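Long-range contacts in glucosidase (Croceicoccus marinus, PDB 5Z3K), which probably hydrolyses O-glycosyl bonds, as a beta-glucosidase of glycoside hydrolase family 39: residues 25-30 and 56-61; 90-95 and 134-139; 103-108 and 147-152; 189-194 and 220-225; 259-264 and 298-303. All blocks are in the same frame, centred on the assembly; numbering follows the deposited sequence.

Contact 1: 25-30 and 56-61; sequences GTSGIP and SYDWVS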
# COMPACT_ATOMS: atom_id res chain seq x y z
N GLY A 25 3.32 -0.16 2.94
CA GLY A 25 2.72 1.15 2.94
C GLY A 25 1.21 1.08 3.02
O GLY A 25 0.60 0.04 2.77
N THR A 26 0.57 2.21 3.36
CA THR A 26 -0.88 2.21 3.44
C THR A 26 -1.38 3.64 3.32
O THR A 26 -0.61 4.60 3.33
CB THR A 26 -1.40 1.59 4.74
OG1 THR A 26 -2.79 1.28 4.60
CG2 THR A 26 -1.24 2.57 5.91
N SER A 27 -2.69 3.77 3.20
CA SER A 27 -3.34 5.06 3.18
C SER A 27 -4.44 5.05 4.22
O SER A 27 -4.77 4.01 4.80
CB SER A 27 -3.90 5.39 1.79
OG SER A 27 -5.08 4.67 1.56
N GLY A 28 -5.01 6.22 4.46
CA GLY A 28 -6.06 6.40 5.45
C GLY A 28 -5.67 7.42 6.51
O GLY A 28 -4.57 7.95 6.53
N ILE A 29 -6.63 7.67 7.40
CA ILE A 29 -6.53 8.65 8.48
C ILE A 29 -6.31 7.88 9.78
O ILE A 29 -7.22 7.18 10.25
CB ILE A 29 -7.79 9.53 8.55
CG1 ILE A 29 -7.94 10.34 7.25
CG2 ILE A 29 -7.73 10.43 9.78
CD1 ILE A 29 -9.31 11.01 7.06
N PRO A 30 -5.13 7.98 10.41
CA PRO A 30 -4.84 7.13 11.57
C PRO A 30 -5.34 7.66 12.91
O PRO A 30 -5.36 6.88 13.88
CB PRO A 30 -3.31 7.06 11.57
CG PRO A 30 -2.87 8.35 10.95
CD PRO A 30 -3.92 8.67 9.91
N SER A 56 -0.98 10.20 1.40
CA SER A 56 -1.72 11.25 2.09
C SER A 56 -3.09 11.53 1.48
O SER A 56 -3.84 12.35 2.01
CB SER A 56 -0.91 12.55 2.09
OG SER A 56 -0.80 13.08 0.76
N TYR A 57 -3.43 10.86 0.38
CA TYR A 57 -4.59 11.25 -0.42
C TYR A 57 -5.88 11.21 0.39
O TYR A 57 -6.75 12.09 0.23
CB TYR A 57 -4.69 10.34 -1.65
CG TYR A 57 -5.86 10.66 -2.56
CD1 TYR A 57 -5.79 11.72 -3.46
CD2 TYR A 57 -7.01 9.89 -2.53
CE1 TYR A 57 -6.86 12.01 -4.30
CE2 TYR A 57 -8.09 10.17 -3.37
CZ TYR A 57 -8.01 11.24 -4.25
OH TYR A 57 -9.07 11.53 -5.07
N ASP A 58 -6.03 10.25 1.30
CA ASP A 58 -7.29 10.17 2.04
C ASP A 58 -7.36 11.16 3.20
O ASP A 58 -8.45 11.35 3.76
CB ASP A 58 -7.53 8.73 2.49
CG ASP A 58 -7.72 7.80 1.30
OD1 ASP A 58 -8.60 8.07 0.46
OD2 ASP A 58 -6.95 6.83 1.17
N TRP A 59 -6.26 11.81 3.55
CA TRP A 59 -6.31 12.92 4.50
C TRP A 59 -7.12 14.08 3.92
O TRP A 59 -7.44 14.14 2.73
CB TRP A 59 -4.90 13.40 4.84
CG TRP A 59 -3.96 12.38 5.42
CD1 TRP A 59 -4.27 11.10 5.87
CD2 TRP A 59 -2.55 12.54 5.62
NE1 TRP A 59 -3.14 10.48 6.33
CE2 TRP A 59 -2.07 11.34 6.19
CE3 TRP A 59 -1.65 13.59 5.37
CZ2 TRP A 59 -0.72 11.16 6.52
CZ3 TRP A 59 -0.31 13.41 5.69
CH2 TRP A 59 0.14 12.19 6.26
N VAL A 60 -7.43 15.04 4.79
CA VAL A 60 -7.97 16.32 4.36
C VAL A 60 -6.78 17.23 4.04
O VAL A 60 -6.47 18.16 4.79
CB VAL A 60 -8.90 16.91 5.44
CG1 VAL A 60 -9.45 18.28 5.01
CG2 VAL A 60 -10.04 15.94 5.72
N SER A 61 -6.09 16.94 2.93
CA SER A 61 -4.79 17.54 2.61
C SER A 61 -4.66 17.75 1.11
O SER A 61 -3.64 17.43 0.49
CB SER A 61 -3.63 16.67 3.11
OG SER A 61 -3.76 16.44 4.50
O HOH W 1 -4.42 8.93 3.43
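Ser27 and Asp58 meet through their polar ends: Ser27 OG gives its proton to Asp58 OD2 at 2.9 Å, nearly in line with the C-O bond of the carboxylate. The serine hydroxyl lies between its own backbone N and carbonyl carbon (chi1 76°), which turns it straight at the aspartate. A short side chain suits this place, since Ser27 OG can reach the carboxylate without pushing the two segments apart. Next along, Gly28 has a phi of 122°, a value that suits a residue without a side chain, and its carbonyl O receives Trp59 NE1 at 2.9 Å. That bond is bent and weak, although the oxygen sits at the edge of the indole, near its plane. These two segments run at and just beyond the ends of strands 25-27 and 53-55, the first two strands of the (beta/alpha)8 or TIM barrel, and residues 56-59 form a type I turn that brings Asp58 and Trp59 to bear on the first strand's exit. Tight packing continues at Ile29, whose CD1 lies 3.4 Å from Asp58 O, while Ile29 CG1 is 4.0 Å from Trp59 CD1. Pro30 touches more loosely, its CD 4.1 Å from Trp59 NE1. Between Gly28 and Asp58 the backbones are spaced by a water: it accepts from Gly28 N at 3.0 Å and, weakly, from Asp58 N.

Contact 2: 90-95 and 134-139; sequences ATDTWV and VRHYVC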
# COMPACT_ATOMS: atom_id res chain seq x y z
N ALA A 90 -4.11 20.80 9.80
CA ALA A 90 -4.51 19.40 9.92
C ALA A 90 -3.48 18.50 9.26
O ALA A 90 -3.14 17.43 9.79
CB ALA A 90 -5.90 19.18 9.30
N THR A 91 -2.95 18.93 8.12
CA THR A 91 -1.93 18.14 7.44
C THR A 91 -0.67 18.03 8.29
O THR A 91 -0.05 16.97 8.37
CB THR A 91 -1.62 18.76 6.07
OG1 THR A 91 -2.83 18.90 5.32
CG2 THR A 91 -0.66 17.86 5.29
N ASP A 92 -0.30 19.12 8.97
CA ASP A 92 0.82 19.07 9.91
C ASP A 92 0.61 17.99 10.95
O ASP A 92 1.55 17.28 11.33
CB ASP A 92 1.00 20.42 10.62
CG ASP A 92 1.65 21.48 9.76
OD1 ASP A 92 2.09 21.17 8.63
OD2 ASP A 92 1.72 22.63 10.23
N THR A 93 -0.62 17.88 11.46
CA THR A 93 -0.90 16.90 12.50
C THR A 93 -0.71 15.48 11.98
O THR A 93 -0.05 14.65 12.62
CB THR A 93 -2.31 17.12 13.02
OG1 THR A 93 -2.35 18.41 13.65
CG2 THR A 93 -2.71 16.07 14.05
N TRP A 94 -1.23 15.20 10.79
CA TRP A 94 -1.10 13.86 10.23
C TRP A 94 0.34 13.55 9.83
O TRP A 94 0.80 12.41 9.98
CB TRP A 94 -2.06 13.70 9.05
CG TRP A 94 -3.51 13.59 9.48
CD1 TRP A 94 -4.00 12.78 10.47
CD2 TRP A 94 -4.64 14.29 8.93
NE1 TRP A 94 -5.36 12.94 10.57
CE2 TRP A 94 -5.78 13.86 9.64
CE3 TRP A 94 -4.79 15.25 7.92
CZ2 TRP A 94 -7.07 14.35 9.37
CZ3 TRP A 94 -6.07 15.74 7.65
CH2 TRP A 94 -7.19 15.29 8.38
N VAL A 95 1.06 14.55 9.33
CA VAL A 95 2.48 14.36 9.01
C VAL A 95 3.25 14.04 10.28
O VAL A 95 4.08 13.12 10.31
CB VAL A 95 3.04 15.60 8.29
CG1 VAL A 95 4.56 15.61 8.30
CG2 VAL A 95 2.50 15.65 6.86
N VAL A 134 6.04 22.11 -0.50
CA VAL A 134 7.17 21.20 -0.38
C VAL A 134 8.19 21.75 0.61
O VAL A 134 8.72 21.02 1.45
CB VAL A 134 7.80 20.93 -1.76
CG1 VAL A 134 9.05 20.07 -1.63
CG2 VAL A 134 6.78 20.25 -2.68
N ARG A 135 8.48 23.06 0.51
CA ARG A 135 9.43 23.67 1.43
C ARG A 135 8.93 23.62 2.87
O ARG A 135 9.73 23.51 3.80
CB ARG A 135 9.69 25.12 1.02
CG ARG A 135 10.60 25.25 -0.18
CD ARG A 135 10.95 26.71 -0.50
NE ARG A 135 11.73 26.78 -1.73
CZ ARG A 135 13.01 26.40 -1.82
NH1 ARG A 135 13.65 25.96 -0.75
NH2 ARG A 135 13.63 26.47 -2.99
N HIS A 136 7.62 23.70 3.06
CA HIS A 136 7.07 23.58 4.41
C HIS A 136 7.33 22.20 4.99
O HIS A 136 7.63 22.07 6.19
CB HIS A 136 5.58 23.90 4.39
CG HIS A 136 4.90 23.71 5.71
ND1 HIS A 136 5.00 24.62 6.74
CD2 HIS A 136 4.11 22.71 6.16
CE1 HIS A 136 4.30 24.18 7.77
NE2 HIS A 136 3.75 23.03 7.45
N TYR A 137 7.23 21.15 4.18
CA TYR A 137 7.39 19.80 4.71
C TYR A 137 8.79 19.23 4.57
O TYR A 137 9.06 18.17 5.13
CB TYR A 137 6.36 18.86 4.07
CG TYR A 137 4.98 19.18 4.60
CD1 TYR A 137 4.68 18.98 5.94
CD2 TYR A 137 4.00 19.74 3.78
CE1 TYR A 137 3.44 19.30 6.45
CE2 TYR A 137 2.75 20.07 4.28
CZ TYR A 137 2.47 19.84 5.62
OH TYR A 137 1.24 20.19 6.14
N VAL A 138 9.70 19.92 3.86
CA VAL A 138 11.05 19.42 3.64
C VAL A 138 12.11 20.34 4.25
O VAL A 138 13.10 19.85 4.81
CB VAL A 138 11.32 19.20 2.13
CG1 VAL A 138 12.78 18.80 1.91
CG2 VAL A 138 10.38 18.13 1.57
N CYS A 139 11.92 21.66 4.17
CA CYS A 139 12.93 22.62 4.60
C CYS A 139 12.49 23.48 5.79
O CYS A 139 13.12 24.51 6.05
CB CYS A 139 13.33 23.53 3.43
SG CYS A 139 13.82 22.62 1.96
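Asp92 reaches from helix 89-100 to both His136 and Tyr137 of helix 123-138, and its OD1 is the acceptor for each. His136 NE2 donates at 2.8 Å with an N-H...O angle of 162°, arriving on the syn lone pair of Asp92 OD1; the carboxylate is nearly coplanar with the imidazole, so the oxygen sits squarely at the ring edge. Because His136 CG lies opposite its backbone N (chi1 176°), NE2 is carried out to Asp92. Asp92 OD2 takes a weaker share of the same proton. The hydroxyl of Tyr137 also gives its proton to Asp92 OD1, with Tyr137 OH 2.8 Å from it, but this bond is weak, and the phenol ring stands steeply across the carboxylate. At its other nitrogen, His136 ND1 is hydrogen-bonded to the carbonyl O of Trp141. With an aspartate at one nitrogen and a carbonyl at the other, the ring may well carry both protons and a positive charge, which the carboxylate would stabilise. Thr91 turns its methyl to the tyrosine, CG2 being 3.1 Å from Tyr137 OH, while Thr91 OG1 is paired with Ser61 OG. Further along helix 89-100, Val95 CG2 packs against Tyr137 CE1 at 3.8 Å. Long aromatic side chains suit the place because the helix axes are 12.1 Å apart. Such bridging of successive outer helices, here inclined by 35°, belongs to the helical jacket of a (beta/alpha)8 barrel.

Contact 3: 103-108 and 147-152; sequences ANILFT and NAVSHW
Strands 104-109 and 151-154, the third and fourth of the (beta/alpha)8 barrel, lie side by side at this contact as the two parallel strands of a beta-alpha-beta crossover through helix 123-138. Their backbones pair where Phe107 N donates to His151 O at 2.9 Å and almost straight (174°); a second bond, His151 N to Ile105 O, is long and weak. On the side toward the outer helices, Phe107 and Trp152 pack. Phe107 CB sits over the six-membered ring of Trp152, 4.0 Å from its centroid, and the ring planes meet obliquely, at 31°. With the phenylalanine CG anti to its N (chi1 -163°), the phenyl ring follows its CB across to Trp152 CZ3. Branched Val149 fills the space beside them, its CG1 3.6 Å from Phe107 CB. On the other face Leu106 CD1 lies 3.6 Å from His151 CB, apolar against the aliphatic root of the histidine. Where the strands spread apart, Asn104 and Ser150 lie at the margin beside apolar Ile105 and Val149, and a water enters. It accepts from Ile105 N at 2.8 Å and from Ser150 N at 2.9 Å, standing between the two backbone segments.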
# COMPACT_ATOMS: atom_id res chain seq x y z
N ALA A 103 7.43 6.26 9.83
CA ALA A 103 7.04 6.03 8.44
C ALA A 103 7.37 7.23 7.55
O ALA A 103 7.35 8.39 7.99
CB ALA A 103 5.55 5.70 8.36
N ASN A 104 7.68 6.93 6.30
CA ASN A 104 7.82 7.98 5.29
C ASN A 104 6.45 8.34 4.72
O ASN A 104 5.44 7.70 4.98
CB ASN A 104 8.77 7.52 4.19
CG ASN A 104 10.22 7.63 4.60
OD1 ASN A 104 10.87 8.64 4.34
ND2 ASN A 104 10.73 6.60 5.24
N ILE A 105 6.43 9.40 3.91
CA ILE A 105 5.17 9.93 3.41
C ILE A 105 5.21 10.00 1.89
O ILE A 105 6.23 10.40 1.30
CB ILE A 105 4.85 11.30 4.03
CG1 ILE A 105 4.63 11.13 5.54
CG2 ILE A 105 3.59 11.91 3.41
CD1 ILE A 105 4.62 12.42 6.34
N LEU A 106 4.13 9.55 1.25
CA LEU A 106 3.86 9.74 -0.17
C LEU A 106 2.77 10.80 -0.23
O LEU A 106 1.61 10.53 0.09
CB LEU A 106 3.44 8.44 -0.83
CG LEU A 106 2.90 8.51 -2.25
CD1 LEU A 106 4.06 8.90 -3.16
CD2 LEU A 106 2.32 7.17 -2.67
N PHE A 107 3.16 12.03 -0.57
CA PHE A 107 2.24 13.15 -0.51
C PHE A 107 1.58 13.32 -1.88
O PHE A 107 2.25 13.68 -2.85
CB PHE A 107 2.96 14.42 -0.08
CG PHE A 107 2.03 15.50 0.39
CD1 PHE A 107 1.22 16.18 -0.52
CD2 PHE A 107 1.92 15.80 1.74
CE1 PHE A 107 0.35 17.16 -0.09
CE2 PHE A 107 1.05 16.78 2.17
CZ PHE A 107 0.26 17.46 1.25
N THR A 108 0.28 13.08 -1.95
CA THR A 108 -0.44 13.17 -3.21
C THR A 108 -0.93 14.61 -3.40
O THR A 108 -1.69 15.13 -2.58
CB THR A 108 -1.62 12.20 -3.26
OG1 THR A 108 -1.15 10.86 -3.04
CG2 THR A 108 -2.30 12.25 -4.64
N ASN A 147 12.64 17.41 6.23
CA ASN A 147 12.78 16.10 5.60
C ASN A 147 11.64 15.15 5.97
O ASN A 147 11.85 13.96 6.17
CB ASN A 147 14.12 15.48 5.94
CG ASN A 147 15.25 16.22 5.31
OD1 ASN A 147 15.06 16.78 4.23
ND2 ASN A 147 16.41 16.26 5.95
N ALA A 148 10.41 15.66 6.01
CA ALA A 148 9.31 14.82 6.45
C ALA A 148 8.65 14.05 5.32
O ALA A 148 8.01 13.02 5.58
CB ALA A 148 8.25 15.66 7.17
N VAL A 149 8.79 14.50 4.07
CA VAL A 149 8.09 13.90 2.94
C VAL A 149 9.12 13.57 1.87
O VAL A 149 9.66 14.48 1.23
CB VAL A 149 7.00 14.84 2.38
CG1 VAL A 149 6.30 14.20 1.20
CG2 VAL A 149 6.01 15.17 3.47
N SER A 150 9.35 12.28 1.64
CA SER A 150 10.36 11.84 0.68
C SER A 150 9.81 11.66 -0.73
O SER A 150 10.59 11.69 -1.69
CB SER A 150 10.98 10.52 1.15
OG SER A 150 10.00 9.50 1.17
N HIS A 151 8.51 11.46 -0.87
CA HIS A 151 7.90 11.13 -2.15
C HIS A 151 6.73 12.06 -2.41
O HIS A 151 5.89 12.27 -1.52
CB HIS A 151 7.41 9.68 -2.14
CG HIS A 151 8.51 8.68 -2.29
ND1 HIS A 151 9.47 8.47 -1.31
CD2 HIS A 151 8.82 7.83 -3.30
CE1 HIS A 151 10.31 7.53 -1.71
NE2 HIS A 151 9.94 7.13 -2.91
N TRP A 152 6.67 12.62 -3.62
CA TRP A 152 5.63 13.56 -4.01
C TRP A 152 4.94 13.02 -5.26
O TRP A 152 5.58 12.85 -6.31
CB TRP A 152 6.22 14.95 -4.23
CG TRP A 152 6.74 15.54 -2.95
CD1 TRP A 152 7.96 15.33 -2.38
CD2 TRP A 152 6.02 16.40 -2.05
NE1 TRP A 152 8.06 16.03 -1.19
CE2 TRP A 152 6.89 16.69 -0.97
CE3 TRP A 152 4.74 16.96 -2.06
CZ2 TRP A 152 6.51 17.51 0.09
CZ3 TRP A 152 4.37 17.79 -1.00
CH2 TRP A 152 5.26 18.05 0.06
O HOH W 2 8.82 10.88 4.12
O HOH W 3 11.96 11.14 4.51

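Contact 4: 189-194 and 220-225; sequences ALKVGG and PLDFLS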
# COMPACT_ATOMS: atom_id res chain seq x y z
N ALA A 189 16.98 15.52 -4.20
CA ALA A 189 16.89 14.18 -3.63
C ALA A 189 15.45 13.71 -3.45
O ALA A 189 15.23 12.52 -3.19
CB ALA A 189 17.61 14.12 -2.28
N LEU A 190 14.48 14.60 -3.56
CA LEU A 190 13.09 14.19 -3.43
C LEU A 190 12.65 13.40 -4.66
O LEU A 190 13.09 13.64 -5.78
CB LEU A 190 12.19 15.41 -3.26
CG LEU A 190 12.46 16.26 -2.01
CD1 LEU A 190 11.74 17.59 -2.13
CD2 LEU A 190 12.03 15.52 -0.73
N LYS A 191 11.78 12.43 -4.43
CA LYS A 191 11.23 11.62 -5.51
C LYS A 191 9.89 12.20 -5.92
O LYS A 191 9.06 12.51 -5.07
CB LYS A 191 11.08 10.16 -5.09
CG LYS A 191 12.36 9.51 -4.59
CD LYS A 191 13.50 9.70 -5.58
CE LYS A 191 14.77 9.02 -5.08
NZ LYS A 191 16.00 9.59 -5.71
N VAL A 192 9.70 12.37 -7.23
CA VAL A 192 8.44 12.85 -7.77
C VAL A 192 7.96 11.86 -8.82
O VAL A 192 8.77 11.24 -9.53
CB VAL A 192 8.56 14.29 -8.35
CG1 VAL A 192 9.42 14.32 -9.64
CG2 VAL A 192 7.18 14.93 -8.57
N GLY A 193 6.65 11.68 -8.90
CA GLY A 193 6.10 10.74 -9.86
C GLY A 193 4.60 10.85 -9.94
O GLY A 193 3.99 11.76 -9.37
N GLY A 194 4.00 9.92 -10.67
CA GLY A 194 2.59 9.95 -10.98
C GLY A 194 2.33 8.92 -12.05
O GLY A 194 3.21 8.10 -12.36
N PRO A 220 11.28 14.98 -14.96
CA PRO A 220 11.63 13.90 -14.03
C PRO A 220 10.44 13.01 -13.73
O PRO A 220 9.31 13.48 -13.59
CB PRO A 220 12.09 14.65 -12.77
CG PRO A 220 12.38 16.04 -13.21
CD PRO A 220 11.48 16.31 -14.38
N LEU A 221 10.71 11.70 -13.64
CA LEU A 221 9.69 10.70 -13.29
C LEU A 221 10.42 9.64 -12.46
O LEU A 221 10.93 8.65 -13.00
CB LEU A 221 9.03 10.09 -14.52
CG LEU A 221 7.90 9.08 -14.30
CD1 LEU A 221 6.57 9.76 -13.98
CD2 LEU A 221 7.76 8.14 -15.51
N ASP A 222 10.49 9.87 -11.15
CA ASP A 222 11.18 8.94 -10.27
C ASP A 222 10.36 7.66 -10.06
O ASP A 222 10.93 6.59 -9.83
CB ASP A 222 11.50 9.63 -8.95
CG ASP A 222 12.43 10.82 -9.13
OD1 ASP A 222 13.51 10.63 -9.72
OD2 ASP A 222 12.09 11.94 -8.70
N PHE A 223 9.04 7.75 -10.15
CA PHE A 223 8.20 6.57 -10.03
C PHE A 223 6.97 6.74 -10.89
O PHE A 223 6.47 7.85 -11.09
CB PHE A 223 7.80 6.28 -8.57
CG PHE A 223 7.04 7.40 -7.90
CD1 PHE A 223 5.65 7.48 -8.02
CD2 PHE A 223 7.69 8.35 -7.14
CE1 PHE A 223 4.93 8.51 -7.38
CE2 PHE A 223 6.99 9.38 -6.51
CZ PHE A 223 5.61 9.45 -6.63
N LEU A 224 6.49 5.62 -11.43
CA LEU A 224 5.21 5.57 -12.13
C LEU A 224 4.21 4.92 -11.19
O LEU A 224 4.41 3.77 -10.77
CB LEU A 224 5.35 4.79 -13.44
CG LEU A 224 4.28 4.83 -14.54
CD1 LEU A 224 3.03 4.02 -14.14
CD2 LEU A 224 3.92 6.25 -14.96
N SER A 225 3.16 5.64 -10.83
CA SER A 225 2.21 5.13 -9.85
C SER A 225 0.92 4.67 -10.53
O SER A 225 0.51 5.22 -11.56
CB SER A 225 1.93 6.20 -8.78
OG SER A 225 1.26 7.31 -9.34
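This is strand-to-strand pairing inside the barrel sheet, between residues 191-194 and 223-225 of its fifth and sixth strands, extended at the start by Asp222, whose backbone N and carboxylate both pair with Val192. Asp222 N donates to Val192 O at 2.7 Å, nearly along the C=O axis, while Asp222 OD2 accepts Val192 N at 2.8 Å on its anti lone pair; one aspartate thus satisfies both polar backbone atoms of Val192. The same OD2 forms a salt bridge with Lys184, so a backbone N-H and an ammonium group both hold it. Further on, Gly194 N donates to Phe223 O at 3.2 Å, and Ser225 N reaches Gly194 O from above the carbonyl plane, not on a lone pair. Gly193 suits its place. Phe223, with CG set between its own N and carbonyl carbon (chi1 59°), folds its ring back over Gly193, whose CA lies 3.5 Å from the ring centroid and 11° off the normal, a CH-pi contact that a bare backbone permits. Gly193 CA also lies just 3.2 Å from Phe223 O, close quarters that fit a residue lacking a CB. Ser225 OG has its main partner in Glu153. Together strand 191-197, helix 208-216 and strand 223-229 form a beta-alpha-beta unit, the repeating element of the TIM barrel.

Contact 5: 259-264 and 298-303; sequences ELLLSY and KAIFFR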
# COMPACT_ATOMS: atom_id res chain seq x y z
N GLU A 259 10.94 3.72 -10.64
CA GLU A 259 10.31 2.70 -9.81
C GLU A 259 8.82 2.57 -10.13
O GLU A 259 8.19 3.48 -10.67
CB GLU A 259 10.50 3.03 -8.32
CG GLU A 259 11.94 2.97 -7.85
CD GLU A 259 12.06 3.03 -6.34
OE1 GLU A 259 11.02 3.10 -5.67
OE2 GLU A 259 13.20 3.00 -5.83
N LEU A 260 8.26 1.41 -9.79
CA LEU A 260 6.83 1.18 -9.88
C LEU A 260 6.21 1.33 -8.49
O LEU A 260 6.59 0.62 -7.56
CB LEU A 260 6.52 -0.21 -10.43
CG LEU A 260 6.97 -0.51 -11.86
CD1 LEU A 260 6.14 -1.67 -12.42
CD2 LEU A 260 6.85 0.73 -12.74
N LEU A 261 5.27 2.26 -8.35
CA LEU A 261 4.62 2.48 -7.06
C LEU A 261 3.16 2.09 -7.17
O LEU A 261 2.41 2.65 -7.98
CB LEU A 261 4.75 3.94 -6.63
CG LEU A 261 4.58 4.22 -5.13
CD1 LEU A 261 5.33 5.50 -4.77
CD2 LEU A 261 3.12 4.35 -4.78
N LEU A 262 2.75 1.13 -6.35
CA LEU A 262 1.38 0.64 -6.31
C LEU A 262 0.61 1.51 -5.32
O LEU A 262 0.65 1.29 -4.11
CB LEU A 262 1.37 -0.84 -5.94
CG LEU A 262 0.08 -1.65 -5.82
CD1 LEU A 262 -0.84 -1.45 -7.03
CD2 LEU A 262 0.43 -3.13 -5.59
N SER A 263 -0.10 2.53 -5.83
CA SER A 263 -0.69 3.56 -4.97
C SER A 263 -1.96 3.11 -4.27
O SER A 263 -2.34 3.70 -3.25
CB SER A 263 -0.99 4.82 -5.79
OG SER A 263 0.18 5.61 -5.89
N TYR A 264 -2.65 2.11 -4.82
CA TYR A 264 -3.80 1.46 -4.19
C TYR A 264 -3.70 -0.02 -4.47
O TYR A 264 -3.51 -0.41 -5.63
CB TYR A 264 -5.16 1.89 -4.75
CG TYR A 264 -5.63 3.32 -4.66
CD1 TYR A 264 -5.11 4.30 -5.50
CD2 TYR A 264 -6.69 3.66 -3.83
CE1 TYR A 264 -5.59 5.61 -5.46
CE2 TYR A 264 -7.18 4.97 -3.77
CZ TYR A 264 -6.63 5.94 -4.60
OH TYR A 264 -7.11 7.24 -4.56
N LYS A 298 7.23 -0.10 -4.35
CA LYS A 298 6.59 0.47 -3.18
C LYS A 298 5.09 0.21 -3.31
O LYS A 298 4.55 0.24 -4.42
CB LYS A 298 6.83 1.99 -3.07
CG LYS A 298 8.27 2.40 -2.91
CD LYS A 298 8.81 2.02 -1.56
CE LYS A 298 10.09 2.82 -1.25
NZ LYS A 298 10.78 3.25 -2.50
N ALA A 299 4.43 -0.05 -2.18
CA ALA A 299 3.04 -0.45 -2.21
C ALA A 299 2.26 0.26 -1.11
O ALA A 299 2.79 0.46 -0.01
CB ALA A 299 2.90 -1.97 -2.04
N ILE A 300 1.01 0.59 -1.42
CA ILE A 300 0.10 1.34 -0.55
C ILE A 300 -1.18 0.53 -0.44
O ILE A 300 -2.01 0.53 -1.37
CB ILE A 300 -0.20 2.75 -1.08
CG1 ILE A 300 1.07 3.55 -1.37
CG2 ILE A 300 -1.08 3.52 -0.09
CD1 ILE A 300 1.85 3.98 -0.11
N PHE A 301 -1.37 -0.17 0.68
CA PHE A 301 -2.60 -0.90 0.91
C PHE A 301 -3.76 0.05 1.18
O PHE A 301 -3.62 1.00 1.96
CB PHE A 301 -2.45 -1.83 2.11
CG PHE A 301 -3.74 -2.49 2.51
CD1 PHE A 301 -4.17 -3.64 1.84
CD2 PHE A 301 -4.54 -1.96 3.52
CE1 PHE A 301 -5.36 -4.27 2.20
CE2 PHE A 301 -5.73 -2.56 3.88
CZ PHE A 301 -6.15 -3.72 3.22
N PHE A 302 -4.91 -0.24 0.58
CA PHE A 302 -6.09 0.62 0.64
C PHE A 302 -7.21 -0.12 1.37
O PHE A 302 -7.68 -1.15 0.88
CB PHE A 302 -6.53 0.98 -0.78
CG PHE A 302 -7.75 1.88 -0.84
CD1 PHE A 302 -7.64 3.23 -0.55
CD2 PHE A 302 -8.99 1.37 -1.19
CE1 PHE A 302 -8.75 4.06 -0.60
CE2 PHE A 302 -10.11 2.20 -1.25
CZ PHE A 302 -9.98 3.55 -0.96
N ARG A 303 -7.64 0.38 2.54
CA ARG A 303 -7.05 1.46 3.33
C ARG A 303 -7.10 1.04 4.80
O ARG A 303 -8.07 0.40 5.23
CB ARG A 303 -7.82 2.78 3.13
CG ARG A 303 -9.34 2.67 3.26
CD ARG A 303 -10.08 3.94 2.78
NE ARG A 303 -10.00 5.00 3.78
CZ ARG A 303 -10.46 6.24 3.61
NH1 ARG A 303 -11.04 6.62 2.47
NH2 ARG A 303 -10.32 7.12 4.59
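Lys298 crosses Leu261 at a slant and ends at Glu259, its side chain passing from apolar to charged surroundings. Lys298 CB packs at 3.8 Å on Leu261 CG, its partner in the parallel pairing. Lys298 CG comes within 4.0 Å of Glu259 OE1, and there the chain bends (chi2 -70°). Lys298 CD and CE carry it on, and after a second bend at the last torsion NZ forms a salt bridge with Glu259 OE1 at 3.2 Å, weak as a hydrogen bond. A lysine suits this edge: its methylenes serve the leucine while its ammonium serves the glutamate. Behind it the backbones are held by Leu262 N to Lys298 O, 2.8 Å and nearly straight, and by Ile300 N to Leu262 O, also 2.8 Å but more bent. Ala299 is small enough for its CB to rest 4.3 Å from Leu262 CB on the opposite sheet face. At the far end Tyr264 CD2 sits over one face of the Phe302 ring, 3.4 Å from Phe302 CD1, the two side chains running side by side with ring planes oblique at 59°; the other face takes Arg303 CG, and the Tyr264 hydroxyl bonds Asp156. Strands 259-266 and 298-301 are the last two of the barrel, linked through helix 277-291. Strand 223-229 adjoins the first, strand 25-27 the second, and Leu260 and Leu262 pack outward on helix 238-252.

How the contacts relate
All five contacts belong to one eight-stranded barrel and come almost in sequence round it. Contact 1 takes strand 25-27 and the loop after strand 53-55, contact 3 the third and fourth strands, contact 4 the fifth and sixth, and contact 5 the seventh and eighth. Backbone bonds join contacts 1 and 3, 3 and 4, 4 and 5, and finally 5 and 1, where strand 298-301 meets strand 25-27 and closes the ring; the centres of contacts 1 and 4 are about 19 Å apart. Contact 2 lies outside, in helices 89-100 and 123-138, its segments alternating along the chain with those of contact 3, to which backbone bonds also tie it. Sheet and helical layer are thus built together.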